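PDB 4F3V: ESX-1 secretion system protein EccA1 from Mycobacterium tuberculosis, which is an ATPase, represented here by its N-terminal domain, that may provide energy for exporting virulence factors through the ESX-1 type VII secretion system. Local coordinates for residues T56-W61 against M106-C111; L81-A86 against Y96-P101. All blocks are in the same frame, centred on the assembly; numbering follows the deposited sequence.

Interaction 1 (T56-W61 against M106-C111); sequences TLFRAW and MGFAAC
Trp61 and Phe108 each turn CG anti to their own backbone N (chi1 174° for Phe108), which sends both rings into the space between the two helices and lays one against the other. The stack is offset: the five-membered ring of Trp61 and the Phe108 ring have centroids 3.9 Å apart and planes only 10° from parallel. The closest approach is Trp61 CD1 to Phe108 CE2, 3.4 Å, so the CD1 corner of the five-membered ring lies over the rim of the Phe108 face, toward CE2 and CZ. Nearer the root of Phe108, Trp61 CB leans over the same ring in a CH-pi contact, 4.1 Å from the Phe108 centroid. Phe58, one turn of chain earlier, runs beside Phe108 and points the same way; Phe108 CE1 lies near the plane of the Phe58 ring, at its edge, 3.9 Å from Phe58 CD1. The helices, 54-62 and 101-115, belong to the alpha-helical tetratricopeptide-repeat-type N-terminal domain. They run broadly antiparallel at 139°, with segment axes 9.3 Å apart at their closest. At the backbone root of Phe108, Leu57 reaches over the helix surface where Gly107 has no side chain. Its CD2 rests 3.6 Å from Gly107 O and 3.8 Å from Cys111 CB. That carbonyl is already engaged by Cys111 N within its helix, and no hydrogen bond crosses between the segments. Helix 118-125 extends the packing, with Ala124 touching both Trp61 and Phe108, while Arg64 makes a cation-pi contact with the indole. Cys111, whose CB meets Leu57, has its side chain about 3 Å from a bound samarium ion.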
loop_
_atom_site.group_PDB
_atom_site.type_symbol
_atom_site.label_atom_id
_atom_site.label_comp_id
_atom_site.label_asym_id
_atom_site.label_seq_id
_atom_site.Cartn_x
_atom_site.Cartn_y
_atom_site.Cartn_z
ATOM N N THR A 56 -10.117 5.425 11.424
ATOM C CA THR A 56 -10.345 6.594 10.601
ATOM C C THR A 56 -10.465 6.245 9.094
ATOM O O THR A 56 -11.378 6.705 8.404
ATOM C CB THR A 56 -9.234 7.642 10.867
ATOM O OG1 THR A 56 -9.406 8.204 12.184
ATOM C CG2 THR A 56 -9.261 8.716 9.845
ATOM N N LEU A 57 -9.556 5.426 8.594
ATOM C CA LEU A 57 -9.632 4.942 7.212
ATOM C C LEU A 57 -10.900 4.056 7.025
ATOM O O LEU A 57 -11.598 4.153 6.010
ATOM C CB LEU A 57 -8.378 4.163 6.874
ATOM C CG LEU A 57 -7.922 4.021 5.411
ATOM C CD1 LEU A 57 -8.346 5.158 4.499
ATOM C CD2 LEU A 57 -6.407 3.879 5.456
ATOM N N PHE A 58 -11.217 3.224 8.021
ATOM C CA PHE A 58 -12.425 2.406 7.924
ATOM C C PHE A 58 -13.664 3.281 7.774
ATOM O O PHE A 58 -14.554 2.986 6.971
ATOM C CB PHE A 58 -12.616 1.452 9.120
ATOM C CG PHE A 58 -14.023 0.912 9.232
ATOM C CD1 PHE A 58 -14.449 -0.127 8.418
ATOM C CD2 PHE A 58 -14.950 1.471 10.122
ATOM C CE1 PHE A 58 -15.750 -0.620 8.489
ATOM C CE2 PHE A 58 -16.264 0.988 10.182
ATOM C CZ PHE A 58 -16.655 -0.050 9.363
ATOM N N ARG A 59 -13.718 4.351 8.558
ATOM C CA ARG A 59 -14.880 5.211 8.565
ATOM C C ARG A 59 -15.009 5.958 7.265
ATOM O O ARG A 59 -16.126 6.213 6.817
ATOM C CB ARG A 59 -14.854 6.162 9.758
ATOM C CG ARG A 59 -15.105 5.422 11.048
ATOM C CD ARG A 59 -16.564 5.575 11.420
ATOM N NE ARG A 59 -16.963 4.553 12.368
ATOM C CZ ARG A 59 -18.096 3.843 12.316
ATOM N NH1 ARG A 59 -19.011 4.005 11.349
ATOM N NH2 ARG A 59 -18.314 2.940 13.251
ATOM N N ALA A 60 -13.872 6.358 6.684
ATOM C CA ALA A 60 -13.891 7.050 5.406
ATOM C C ALA A 60 -14.481 6.101 4.362
ATOM O O ALA A 60 -15.369 6.479 3.584
ATOM C CB ALA A 60 -12.496 7.518 5.011
ATOM N N TRP A 61 -14.049 4.849 4.398
ATOM C CA TRP A 61 -14.567 3.837 3.493
ATOM C C TRP A 61 -16.038 3.532 3.704
ATOM O O TRP A 61 -16.827 3.449 2.744
ATOM C CB TRP A 61 -13.740 2.573 3.631
ATOM C CG TRP A 61 -14.380 1.364 3.020
ATOM C CD1 TRP A 61 -14.951 0.280 3.682
ATOM C CD2 TRP A 61 -14.587 1.103 1.615
ATOM N NE1 TRP A 61 -15.467 -0.612 2.787
ATOM C CE2 TRP A 61 -15.265 -0.183 1.529
ATOM C CE3 TRP A 61 -14.287 1.778 0.467
ATOM C CZ2 TRP A 61 -15.629 -0.748 0.324
ATOM C CZ3 TRP A 61 -14.655 1.192 -0.763
ATOM C CH2 TRP A 61 -15.301 -0.047 -0.821
ATOM N N MET A 106 -8.686 2.034 -2.280
ATOM C CA MET A 106 -7.317 1.536 -2.350
ATOM C C MET A 106 -6.609 1.640 -0.997
ATOM O O MET A 106 -5.991 0.681 -0.533
ATOM C CB MET A 106 -6.526 2.294 -3.407
ATOM C CG MET A 106 -7.022 2.063 -4.819
ATOM S SD MET A 106 -6.296 3.262 -5.957
ATOM C CE MET A 106 -4.736 2.459 -6.249
ATOM N N GLY A 107 -6.717 2.797 -0.361
ATOM C CA GLY A 107 -6.173 2.978 0.964
ATOM C C GLY A 107 -6.741 2.003 1.980
ATOM O O GLY A 107 -6.008 1.456 2.815
ATOM N N PHE A 108 -8.053 1.808 1.952
ATOM C CA PHE A 108 -8.708 0.905 2.906
ATOM C C PHE A 108 -8.227 -0.539 2.680
ATOM O O PHE A 108 -7.891 -1.247 3.627
ATOM C CB PHE A 108 -10.219 0.979 2.743
ATOM C CG PHE A 108 -10.977 -0.009 3.584
ATOM C CD1 PHE A 108 -11.044 0.140 4.955
ATOM C CD2 PHE A 108 -11.637 -1.069 3.003
ATOM C CE1 PHE A 108 -11.751 -0.758 5.740
ATOM C CE2 PHE A 108 -12.350 -1.961 3.781
ATOM C CZ PHE A 108 -12.416 -1.808 5.155
ATOM N N ALA A 109 -8.147 -0.955 1.417
ATOM C CA ALA A 109 -7.682 -2.289 1.096
ATOM C C ALA A 109 -6.252 -2.494 1.605
ATOM O O ALA A 109 -5.941 -3.533 2.194
ATOM C CB ALA A 109 -7.792 -2.533 -0.419
ATOM N N ALA A 110 -5.376 -1.511 1.393
ATOM C CA ALA A 110 -3.977 -1.625 1.855
ATOM C C ALA A 110 -3.928 -1.719 3.379
ATOM O O ALA A 110 -3.207 -2.571 3.938
ATOM C CB ALA A 110 -3.123 -0.459 1.366
ATOM N N CYS A 111 -4.713 -0.885 4.059
ATOM C CA CYS A 111 -4.745 -0.901 5.527
ATOM C C CYS A 111 -5.271 -2.243 6.055
ATOM O O CYS A 111 -4.689 -2.858 6.964
ATOM C CB CYS A 111 -5.591 0.245 6.054
ATOM S SG CYS A 111 -5.654 0.318 7.865
#

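Interaction 2 (L81-A86 against Y96-P101); sequences LNARIA and YPVTSP. With SO4 (sulfate ion), chain D.
The Arg84 guanidinium lies flat across the opposite strand, one face over the backbone junction of Tyr96 and Pro97, with Pro97 N 3.9 Å from the guanidinium plane. A sulfate ion, probably from the crystallisation liquor, meets the edge of the group: Arg84 NH1 donates to sulfate O3 at 3.0 Å, while the contact from NH2 to O2 is too short to be trusted in detail. A bend at chi3 (70°) folds the arginine back over the proline, and NE is held by Thr95 OG1. The Tyr96 ring has Pro97 CD of its own strand over one face. Arg84 and Pro97 lie on one face of an antiparallel beta hairpin formed by strands 84-86 and 95-97, Tyr96 and Ile85 on the other. Ile85 and Tyr96 are its hydrogen-bonded pair, joined by Ile85 N to Tyr96 O at 2.9 Å and by Tyr96 N to Ile85 O at 2.9 Å. Val98 N continues the ladder to Ala83 O, also 2.9 Å, approaching from 40° out of the carbonyl plane. Between the same two residues a water takes the place of the second direct bond, accepting from Ala83 N and donating to Val98 O. On the face opposite Arg84, Ile85 CG1 stands between its backbone N and carbonyl carbon (chi1 40°) and meets Val98 CG2 at 3.8 Å; Ala83 and Val98 also pack on Ile44 of helix 40-48. Pro97 faces Arg84 in a non-hydrogen-bonded pair, where its missing N-H costs the ladder nothing, and the sulfate probably offsets the charge of this one guanidinium, whose edge can accept an anion while its face stays on the strand.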
loop_
_atom_site.group_PDB
_atom_site.type_symbol
_atom_site.label_atom_id
_atom_site.label_comp_id
_atom_site.label_asym_id
_atom_site.label_seq_id
_atom_site.Cartn_x
_atom_site.Cartn_y
_atom_site.Cartn_z
ATOM N N LEU A 81 -7.694 19.643 -0.381
ATOM C CA LEU A 81 -7.087 19.200 0.884
ATOM C C LEU A 81 -5.707 18.553 0.698
ATOM O O LEU A 81 -4.909 18.503 1.644
ATOM C CB LEU A 81 -7.997 18.236 1.629
ATOM C CG LEU A 81 -9.087 18.884 2.465
ATOM C CD1 LEU A 81 -10.019 19.658 1.535
ATOM C CD2 LEU A 81 -9.809 17.823 3.288
ATOM N N ASN A 82 -5.450 18.028 -0.506
ATOM C CA ASN A 82 -4.206 17.312 -0.829
ATOM C C ASN A 82 -3.947 16.146 0.132
ATOM O O ASN A 82 -2.820 15.931 0.569
ATOM C CB ASN A 82 -2.988 18.243 -0.874
ATOM C CG ASN A 82 -3.069 19.263 -1.998
ATOM O OD1 ASN A 82 -3.329 18.913 -3.150
ATOM N ND2 ASN A 82 -2.837 20.540 -1.667
ATOM N N ALA A 83 -5.002 15.405 0.474
ATOM C CA ALA A 83 -4.854 14.185 1.285
ATOM C C ALA A 83 -4.262 13.076 0.397
ATOM O O ALA A 83 -4.521 13.048 -0.817
ATOM C CB ALA A 83 -6.185 13.763 1.874
ATOM N N ARG A 84 -3.421 12.231 0.985
ATOM C CA ARG A 84 -2.806 11.098 0.282
ATOM C C ARG A 84 -2.908 9.886 1.188
ATOM O O ARG A 84 -2.898 10.039 2.402
ATOM C CB ARG A 84 -1.344 11.389 -0.055
ATOM C CG ARG A 84 -1.144 12.607 -0.957
ATOM C CD ARG A 84 0.323 12.753 -1.383
ATOM N NE ARG A 84 0.723 11.694 -2.323
ATOM C CZ ARG A 84 0.575 11.721 -3.653
ATOM N NH1 ARG A 84 0.026 12.750 -4.283
ATOM N NH2 ARG A 84 0.946 10.679 -4.360
ATOM N N ILE A 85 -3.016 8.693 0.610
ATOM C CA ILE A 85 -3.046 7.441 1.381
ATOM C C ILE A 85 -1.966 6.453 0.865
ATOM O O ILE A 85 -1.518 6.530 -0.285
ATOM C CB ILE A 85 -4.425 6.751 1.400
ATOM C CG1 ILE A 85 -5.143 6.805 0.048
ATOM C CG2 ILE A 85 -5.332 7.347 2.480
ATOM C CD1 ILE A 85 -4.732 5.760 -0.956
ATOM N N ALA A 86 -1.551 5.536 1.723
ATOM C CA ALA A 86 -0.519 4.540 1.423
ATOM C C ALA A 86 -1.063 3.368 0.601
ATOM O O ALA A 86 -2.124 2.839 0.921
ATOM C CB ALA A 86 0.092 4.038 2.747
ATOM N N TYR A 96 -0.996 7.714 -2.864
ATOM C CA TYR A 96 -1.944 8.021 -3.927
ATOM C C TYR A 96 -2.843 9.165 -3.424
ATOM O O TYR A 96 -3.256 9.139 -2.268
ATOM C CB TYR A 96 -2.777 6.760 -4.213
ATOM C CG TYR A 96 -3.505 6.833 -5.508
ATOM C CD1 TYR A 96 -2.852 6.540 -6.710
ATOM C CD2 TYR A 96 -4.846 7.215 -5.551
ATOM C CE1 TYR A 96 -3.514 6.652 -7.917
ATOM C CE2 TYR A 96 -5.510 7.321 -6.749
ATOM C CZ TYR A 96 -4.843 7.037 -7.931
ATOM O OH TYR A 96 -5.525 7.126 -9.117
ATOM N N PRO A 97 -3.109 10.178 -4.259
ATOM C CA PRO A 97 -3.951 11.300 -3.807
ATOM C C PRO A 97 -5.441 10.953 -3.683
ATOM O O PRO A 97 -5.991 10.251 -4.527
ATOM C CB PRO A 97 -3.721 12.360 -4.894
ATOM C CG PRO A 97 -3.494 11.550 -6.128
ATOM C CD PRO A 97 -2.650 10.373 -5.644
ATOM N N VAL A 98 -6.078 11.430 -2.623
ATOM C CA VAL A 98 -7.482 11.139 -2.381
ATOM C C VAL A 98 -8.250 12.224 -3.120
ATOM O O VAL A 98 -8.406 13.340 -2.598
ATOM C CB VAL A 98 -7.817 11.130 -0.882
ATOM C CG1 VAL A 98 -9.260 10.690 -0.633
ATOM C CG2 VAL A 98 -6.876 10.217 -0.127
ATOM N N THR A 99 -8.648 11.933 -4.359
ATOM C CA THR A 99 -9.474 12.850 -5.142
ATOM C C THR A 99 -10.826 12.276 -5.567
ATOM O O THR A 99 -11.636 12.954 -6.200
ATOM C CB THR A 99 -8.705 13.297 -6.386
ATOM O OG1 THR A 99 -8.561 12.189 -7.256
ATOM C CG2 THR A 99 -7.282 13.838 -6.008
ATOM N N SER A 100 -11.093 11.045 -5.169
ATOM C CA SER A 100 -12.338 10.359 -5.500
ATOM C C SER A 100 -12.454 9.141 -4.583
ATOM O O SER A 100 -11.490 8.773 -3.916
ATOM C CB SER A 100 -12.277 9.889 -6.942
ATOM O OG SER A 100 -11.321 8.862 -7.069
ATOM N N PRO A 101 -13.619 8.489 -4.554
ATOM C CA PRO A 101 -13.772 7.288 -3.712
ATOM C C PRO A 101 -12.828 6.140 -4.067
ATOM O O PRO A 101 -12.497 5.313 -3.189
ATOM C CB PRO A 101 -15.233 6.903 -3.936
ATOM C CG PRO A 101 -15.902 8.207 -4.208
ATOM C CD PRO A 101 -14.905 8.917 -5.107
HETATM S S SO4 D . 0.611 12.113 -7.814
HETATM O O1 SO4 D . 2.008 12.562 -8.024
HETATM O O2 SO4 D . 0.628 10.981 -6.862
HETATM O O3 SO4 D . -0.209 13.204 -7.236
HETATM O O4 SO4 D . 0.034 11.687 -9.102
HETATM O O HOH W 1 -7.395 15.355 -1.039
#

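Overall arrangement
Interaction 2 is nested in the loop closed by interaction 1; their centres are about 11 Å apart and their residues touch. Strand 95-97 leads into helix 101-115, so the second segment of the hairpin feeds the helix used by 106-111. Both contacts are partly buried but differ in chemistry. Between 56-61 and 106-111, side-chain packing, without a hydrogen bond across, joins two helices; between 81-86 and 96-101, main-chain hydrogen bonds do most of the joining, with an apolar face turned inward and a charged one bearing sulfate. That apolar face meets interaction 1: Ile85 CD1 lies 3.6 Å from Gly107 N, and Met106 SD approaches Tyr96 CE2.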